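Local coordinates for bromo domain-containing protein (Trypanosoma brucei brucei, PDB 5KO4) that is of unknown function but contains a bromodomain, the fold that in other proteins reads acetylated lysine, and so probably binds acetyl-lysine, at residues Arg12-Val17 with Glu98-Thr103; His16-Leu21 with Met45-Ile50. One frame throughout, in Å; residues are numbered along the deposited sequence. Where two conformers were deposited one is given.

Contact 1. Residues Arg12-Val17 with Glu98-Thr103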
loop_
_atom_site.group_PDB
_atom_site.type_symbol
_atom_site.label_atom_id
_atom_site.label_comp_id
_atom_site.label_asym_id
_atom_site.label_seq_id
_atom_site.Cartn_x
_atom_site.Cartn_y
_atom_site.Cartn_z
ATOM N N ARG A 12 4.645 -25.424 1.671
ATOM C CA ARG A 12 3.443 -25.004 2.377
ATOM C C ARG A 12 3.808 -24.364 3.724
ATOM O O ARG A 12 3.249 -23.326 4.088
ATOM C CB ARG A 12 2.525 -26.198 2.628
ATOM C CG ARG A 12 1.248 -25.803 3.350
ATOM C CD ARG A 12 0.366 -26.990 3.659
ATOM N NE ARG A 12 -0.058 -27.670 2.447
ATOM C CZ ARG A 12 -1.051 -27.264 1.660
ATOM N NH1 ARG A 12 -1.740 -26.164 1.959
ATOM N NH2 ARG A 12 -1.366 -27.953 0.574
ATOM N N SER A 13 4.710 -24.985 4.492
ATOM C CA SER A 13 5.047 -24.429 5.801
ATOM C C SER A 13 5.765 -23.069 5.663
ATOM O O SER A 13 5.461 -22.153 6.429
ATOM C CB SER A 13 5.889 -25.410 6.613
ATOM O OG SER A 13 7.203 -25.581 6.116
ATOM N N ILE A 14 6.634 -22.901 4.661
ATOM C CA ILE A 14 7.329 -21.629 4.470
ATOM C C ILE A 14 6.333 -20.552 4.067
ATOM O O ILE A 14 6.381 -19.438 4.586
ATOM C CB ILE A 14 8.473 -21.754 3.447
ATOM C CG1 ILE A 14 9.575 -22.695 3.997
ATOM C CG2 ILE A 14 9.054 -20.374 3.124
ATOM C CD1 ILE A 14 10.553 -23.173 2.980
ATOM N N LEU A 15 5.391 -20.880 3.191
ATOM C CA LEU A 15 4.369 -19.920 2.822
ATOM C C LEU A 15 3.525 -19.524 4.049
ATOM O O LEU A 15 3.180 -18.350 4.204
ATOM C CB LEU A 15 3.482 -20.486 1.717
ATOM C CG LEU A 15 2.358 -19.557 1.221
ATOM C CD1 LEU A 15 2.916 -18.228 0.660
ATOM C CD2 LEU A 15 1.516 -20.255 0.168
ATOM N N HIS A 16 3.196 -20.486 4.924
ATOM C CA HIS A 16 2.437 -20.182 6.133
ATOM C C HIS A 16 3.210 -19.214 7.033
ATOM O O HIS A 16 2.619 -18.271 7.565
ATOM C CB HIS A 16 2.109 -21.461 6.890
ATOM C CG HIS A 16 1.266 -21.245 8.101
ATOM N ND1 HIS A 16 -0.116 -21.205 8.017
ATOM C CD2 HIS A 16 1.632 -21.103 9.396
ATOM C CE1 HIS A 16 -0.546 -21.025 9.258
ATOM N NE2 HIS A 16 0.472 -20.955 10.120
ATOM N N VAL A 17 4.520 -19.419 7.184
ATOM C CA VAL A 17 5.338 -18.532 8.012
ATOM C C VAL A 17 5.299 -17.118 7.440
ATOM O O VAL A 17 5.052 -16.158 8.168
ATOM C CB VAL A 17 6.798 -19.063 8.113
ATOM C CG1 VAL A 17 7.736 -18.015 8.720
ATOM C CG2 VAL A 17 6.850 -20.350 8.924
ATOM N N GLU A 98 14.459 -16.902 2.939
ATOM C CA GLU A 98 15.802 -17.363 2.541
ATOM C C GLU A 98 16.450 -18.216 3.656
ATOM O O GLU A 98 17.076 -19.239 3.366
ATOM C CB GLU A 98 16.715 -16.191 2.168
ATOM C CG GLU A 98 16.282 -15.448 0.912
ATOM C CD GLU A 98 16.208 -16.264 -0.364
ATOM O OE1 GLU A 98 17.003 -17.217 -0.517
ATOM O OE2 GLU A 98 15.356 -15.937 -1.223
ATOM N N ASP A 99 16.213 -17.864 4.931
ATOM C CA ASP A 99 16.727 -18.665 6.047
ATOM C C ASP A 99 16.115 -20.054 6.059
ATOM O O ASP A 99 16.744 -20.996 6.550
ATOM C CB ASP A 99 16.395 -18.002 7.391
ATOM C CG ASP A 99 17.146 -16.729 7.719
ATOM O OD1 ASP A 99 18.155 -16.427 7.024
ATOM O OD2 ASP A 99 16.716 -16.018 8.648
ATOM N N LEU A 100 14.854 -20.173 5.630
ATOM C CA LEU A 100 14.150 -21.451 5.615
ATOM C C LEU A 100 14.440 -22.253 4.340
ATOM O O LEU A 100 14.576 -23.463 4.448
ATOM C CB LEU A 100 12.652 -21.221 5.755
ATOM C CG LEU A 100 12.226 -20.534 7.049
ATOM C CD1 LEU A 100 10.733 -20.246 7.055
ATOM C CD2 LEU A 100 12.611 -21.353 8.264
ATOM N N PHE A 101 14.620 -21.603 3.170
ATOM C CA PHE A 101 14.921 -22.368 1.945
ATOM C C PHE A 101 16.204 -23.161 2.101
ATOM O O PHE A 101 16.275 -24.288 1.623
ATOM C CB PHE A 101 15.088 -21.471 0.722
ATOM C CG PHE A 101 13.951 -20.578 0.316
ATOM C CD1 PHE A 101 12.630 -20.965 0.509
ATOM C CD2 PHE A 101 14.191 -19.407 -0.372
ATOM C CE1 PHE A 101 11.581 -20.141 0.107
ATOM C CE2 PHE A 101 13.144 -18.615 -0.820
ATOM C CZ PHE A 101 11.844 -18.981 -0.573
ATOM N N VAL A 102 17.255 -22.531 2.648
ATOM C CA VAL A 102 18.568 -23.196 2.816
ATOM C C VAL A 102 18.432 -24.422 3.687
ATOM O O VAL A 102 19.021 -25.456 3.388
ATOM C CB VAL A 102 19.661 -22.253 3.409
ATOM C CG1 VAL A 102 20.085 -21.203 2.411
ATOM C CG2 VAL A 102 19.215 -21.621 4.722
ATOM N N THR A 103 17.679 -24.291 4.779
ATOM C CA THR A 103 17.501 -25.312 5.796
ATOM C C THR A 103 16.534 -26.432 5.361
ATOM O O THR A 103 16.782 -27.590 5.681
ATOM C CB THR A 103 16.975 -24.638 7.067
ATOM O OG1 THR A 103 17.680 -23.404 7.256
ATOM C CG2 THR A 103 17.133 -25.506 8.294
#
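Ile14 and Leu100 carry the packing between the first long helix of the bromodomain, residues 8-21, and the last, residues 85-104. The two segments run nearly antiparallel, with 165° between their directions and axes 10.5 Å apart at closest approach. Their backbones come nearest at these same two residues.

Ile14 and Leu100 lie alongside each other, pointing opposite ways. Ile14 CG1 lies 3.8 Å from Leu100 CB, near the root of the leucine. Ile14 presents both of its branches. CG1 sits beside the backbone N (chi1 -65°), and chi2 is extended, which carries CD1 to the rim of the Phe101 ring. There Ile14 CD1 meets Phe101 CD1 at 3.9 Å, at the edge and near the ring plane. The second branch, CG2, is anti to the backbone N and touches the next ring atom from off the plane, with Ile14 CG2 3.9 Å from Phe101 CE1. The CB of Phe101 points neither at helix 8-21 nor away from it, but its ring extends to Ile14. Ile66 and Met69 of helix 62-80 also touch Phe101.

One turn after Ile14, Val17 meets the far end of Leu100 tip to tip. Val17 CG1 is 4.1 Å from Leu100 CD1. Leu100 CD1 also lies near Ile14 CG1. Leu100 thus offers its root to Ile14 and its tip to both residues.

Met97 and Glu104 of the same last helix also touch Ile14. No hydrogen bond or salt bridge crosses between the segments. The contact is purely apolar, so shape and burial of hydrocarbon, not directed bonds, join the first and last helices of the left-handed four-helix bundle of the bromodomain here.

Contact 2. Residues His16-Leu21 with Met45-Ile50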
loop_
_atom_site.group_PDB
_atom_site.type_symbol
_atom_site.label_atom_id
_atom_site.label_comp_id
_atom_site.label_asym_id
_atom_site.label_seq_id
_atom_site.Cartn_x
_atom_site.Cartn_y
_atom_site.Cartn_z
ATOM N N HIS A 16 3.196 -20.486 4.924
ATOM C CA HIS A 16 2.437 -20.182 6.133
ATOM C C HIS A 16 3.210 -19.214 7.033
ATOM O O HIS A 16 2.619 -18.271 7.565
ATOM C CB HIS A 16 2.109 -21.461 6.890
ATOM C CG HIS A 16 1.266 -21.245 8.101
ATOM N ND1 HIS A 16 -0.116 -21.205 8.017
ATOM C CD2 HIS A 16 1.632 -21.103 9.396
ATOM C CE1 HIS A 16 -0.546 -21.025 9.258
ATOM N NE2 HIS A 16 0.472 -20.955 10.120
ATOM N N VAL A 17 4.520 -19.419 7.184
ATOM C CA VAL A 17 5.338 -18.532 8.012
ATOM C C VAL A 17 5.299 -17.118 7.440
ATOM O O VAL A 17 5.052 -16.158 8.168
ATOM C CB VAL A 17 6.798 -19.063 8.113
ATOM C CG1 VAL A 17 7.736 -18.015 8.720
ATOM C CG2 VAL A 17 6.850 -20.350 8.924
ATOM N N VAL A 18 5.515 -16.995 6.137
ATOM C CA VAL A 18 5.538 -15.693 5.488
ATOM C C VAL A 18 4.181 -14.989 5.601
ATOM O O VAL A 18 4.137 -13.791 5.895
ATOM C CB VAL A 18 5.969 -15.888 4.017
ATOM C CG1 VAL A 18 5.597 -14.709 3.152
ATOM C CG2 VAL A 18 7.469 -16.200 3.934
ATOM N N MET A 19 3.078 -15.711 5.394
ATOM C CA MET A 19 1.766 -15.074 5.472
ATOM C C MET A 19 1.456 -14.640 6.897
ATOM O O MET A 19 0.850 -13.585 7.074
ATOM C CB MET A 19 0.691 -16.004 4.922
ATOM C CG MET A 19 0.827 -16.141 3.424
ATOM S SD MET A 19 -0.338 -17.210 2.594
ATOM C CE MET A 19 -1.794 -16.312 2.866
ATOM N N ASP A 20 1.990 -15.337 7.901
ATOM C CA ASP A 20 1.824 -14.914 9.303
ATOM C C ASP A 20 2.682 -13.667 9.613
ATOM O O ASP A 20 2.276 -12.838 10.421
ATOM C CB ASP A 20 2.205 -16.054 10.261
ATOM C CG ASP A 20 1.166 -17.147 10.422
ATOM O OD1 ASP A 20 -0.017 -16.892 10.124
ATOM O OD2 ASP A 20 1.529 -18.241 10.893
ATOM N N LEU A 21 3.883 -13.553 9.013
ATOM C CA LEU A 21 4.732 -12.367 9.186
ATOM C C LEU A 21 4.056 -11.145 8.573
ATOM O O LEU A 21 4.218 -10.033 9.075
ATOM C CB LEU A 21 6.094 -12.561 8.538
ATOM C CG LEU A 21 6.982 -13.609 9.179
ATOM C CD1 LEU A 21 8.324 -13.661 8.476
ATOM C CD2 LEU A 21 7.196 -13.341 10.669
ATOM N N MET A 45 2.626 -10.612 -8.371
ATOM C CA MET A 45 2.598 -11.854 -7.621
ATOM C C MET A 45 2.187 -11.541 -6.208
ATOM O O MET A 45 2.491 -10.458 -5.705
ATOM C CB MET A 45 3.988 -12.512 -7.656
ATOM C CG MET A 45 4.034 -13.949 -7.120
ATOM S SD MET A 45 2.848 -15.098 -7.849
ATOM C CE MET A 45 3.198 -14.868 -9.602
ATOM N N TRP A 46 1.462 -12.448 -5.578
ATOM C CA TRP A 46 0.961 -12.207 -4.238
ATOM C C TRP A 46 0.742 -13.545 -3.525
ATOM O O TRP A 46 0.684 -14.578 -4.172
ATOM C CB TRP A 46 -0.322 -11.366 -4.303
ATOM C CG TRP A 46 -1.427 -11.952 -5.134
ATOM C CD1 TRP A 46 -2.511 -12.627 -4.665
ATOM C CD2 TRP A 46 -1.643 -11.785 -6.545
ATOM N NE1 TRP A 46 -3.353 -12.949 -5.694
ATOM C CE2 TRP A 46 -2.864 -12.419 -6.856
ATOM C CE3 TRP A 46 -0.947 -11.136 -7.568
ATOM C CZ2 TRP A 46 -3.368 -12.471 -8.146
ATOM C CZ3 TRP A 46 -1.447 -11.201 -8.856
ATOM C CH2 TRP A 46 -2.630 -11.889 -9.138
ATOM N N TRP A 47 0.708 -13.547 -2.177
ATOM C CA TRP A 47 0.686 -14.816 -1.461
ATOM C C TRP A 47 -0.503 -15.696 -1.819
ATOM O O TRP A 47 -0.328 -16.913 -1.912
ATOM C CB TRP A 47 0.691 -14.648 0.064
ATOM C CG TRP A 47 1.681 -13.654 0.627
ATOM C CD1 TRP A 47 1.421 -12.704 1.568
ATOM C CD2 TRP A 47 3.096 -13.600 0.385
ATOM N NE1 TRP A 47 2.574 -12.031 1.896
ATOM C CE2 TRP A 47 3.618 -12.557 1.178
ATOM C CE3 TRP A 47 3.982 -14.352 -0.402
ATOM C CZ2 TRP A 47 4.961 -12.167 1.110
ATOM C CZ3 TRP A 47 5.324 -13.996 -0.431
ATOM C CH2 TRP A 47 5.789 -12.886 0.273
ATOM N N ASP A 48 -1.700 -15.131 -1.966
ATOM C CA ASP A 48 -2.869 -15.981 -2.243
ATOM C C ASP A 48 -2.729 -16.692 -3.592
ATOM O O ASP A 48 -3.261 -17.798 -3.756
ATOM C CB ASP A 48 -4.177 -15.180 -2.203
ATOM C CG ASP A 48 -4.565 -14.683 -0.826
ATOM O OD1 ASP A 48 -3.955 -15.141 0.170
ATOM O OD2 ASP A 48 -5.489 -13.832 -0.737
ATOM N N LEU A 49 -2.040 -16.078 -4.553
ATOM C CA LEU A 49 -1.802 -16.728 -5.846
ATOM C C LEU A 49 -0.827 -17.898 -5.674
ATOM O O LEU A 49 -1.050 -18.978 -6.220
ATOM C CB LEU A 49 -1.271 -15.726 -6.868
ATOM C CG LEU A 49 -1.030 -16.268 -8.283
ATOM C CD1 LEU A 49 -2.270 -17.001 -8.830
ATOM C CD2 LEU A 49 -0.640 -15.150 -9.225
ATOM N N ILE A 50 0.224 -17.710 -4.868
ATOM C CA ILE A 50 1.166 -18.791 -4.606
ATOM C C ILE A 50 0.448 -19.940 -3.874
ATOM O O ILE A 50 0.705 -21.101 -4.175
ATOM C CB ILE A 50 2.385 -18.265 -3.815
ATOM C CG1 ILE A 50 3.140 -17.216 -4.672
ATOM C CG2 ILE A 50 3.319 -19.414 -3.394
ATOM C CD1 ILE A 50 4.276 -16.538 -3.980
#
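Trp47 meets Val18 and Met19 where helix 47-55 packs against helix 8-21 in the left-handed four-helix bundle of the bromodomain. Trp46 holds the N-cap position of helix 47-55, and its backbone O accepts a bond from Ile50 N.

The CB of Trp47 points toward helix 8-21. Val18 CG1, anti to its own backbone N (chi1 161°), stands over one face of the indole. Val18 CG1 is 3.4 Å from the centroid of the Trp47 six-membered ring and 14° off the normal, a close CH-pi contact. Val18 CG1 lies 3.3 Å from Trp47 CZ2, its nearest ring atom. Ile93 of helix 85-104 touches both Val18 and Trp47. Trp47 NE1 is hydrogen-bonded to Asp22 OD2, which helps fix the rotation of the ring.

Met19 passes the root of the same tryptophan, running the other way. Met19 CG is 3.7 Å from Trp47 CB. Met19 SD makes an oblique Met-aromatic contact, 5.3 Å from the centroid of the Trp47 five-membered ring.

Asp48 comes next. Its CB points away from the first helix, yet its carboxylate reaches the end of Met19. The methionine chain bends at chi3 (66°), and the methyl Met19 CE makes a van der Waals contact with the carboxylate oxygen Asp48 OD1 at 3.6 Å.

Both contacts use helix 8-21, but they take different partners. Contact 1 joins it to the last helix, 85-104, and contact 2 to helix 47-55. Both are partly buried, each combining buried and partly exposed residues. Contact 2 lies deeper, its centre about 6 Å from the centre of the chain, against about 11 Å for the centre of contact 1. Contact 1 is wholly aliphatic and ring-edge packing. Contact 2 adds a ring face, a sulfur and a carboxylate. Leu15 bridges the two: Leu15 CD1 lies 4.2 Å from Trp47 CE3, and its CD2 touches Ile50. Neither contact has a hydrogen bond between its segments, and no other chain of the assembly touches them.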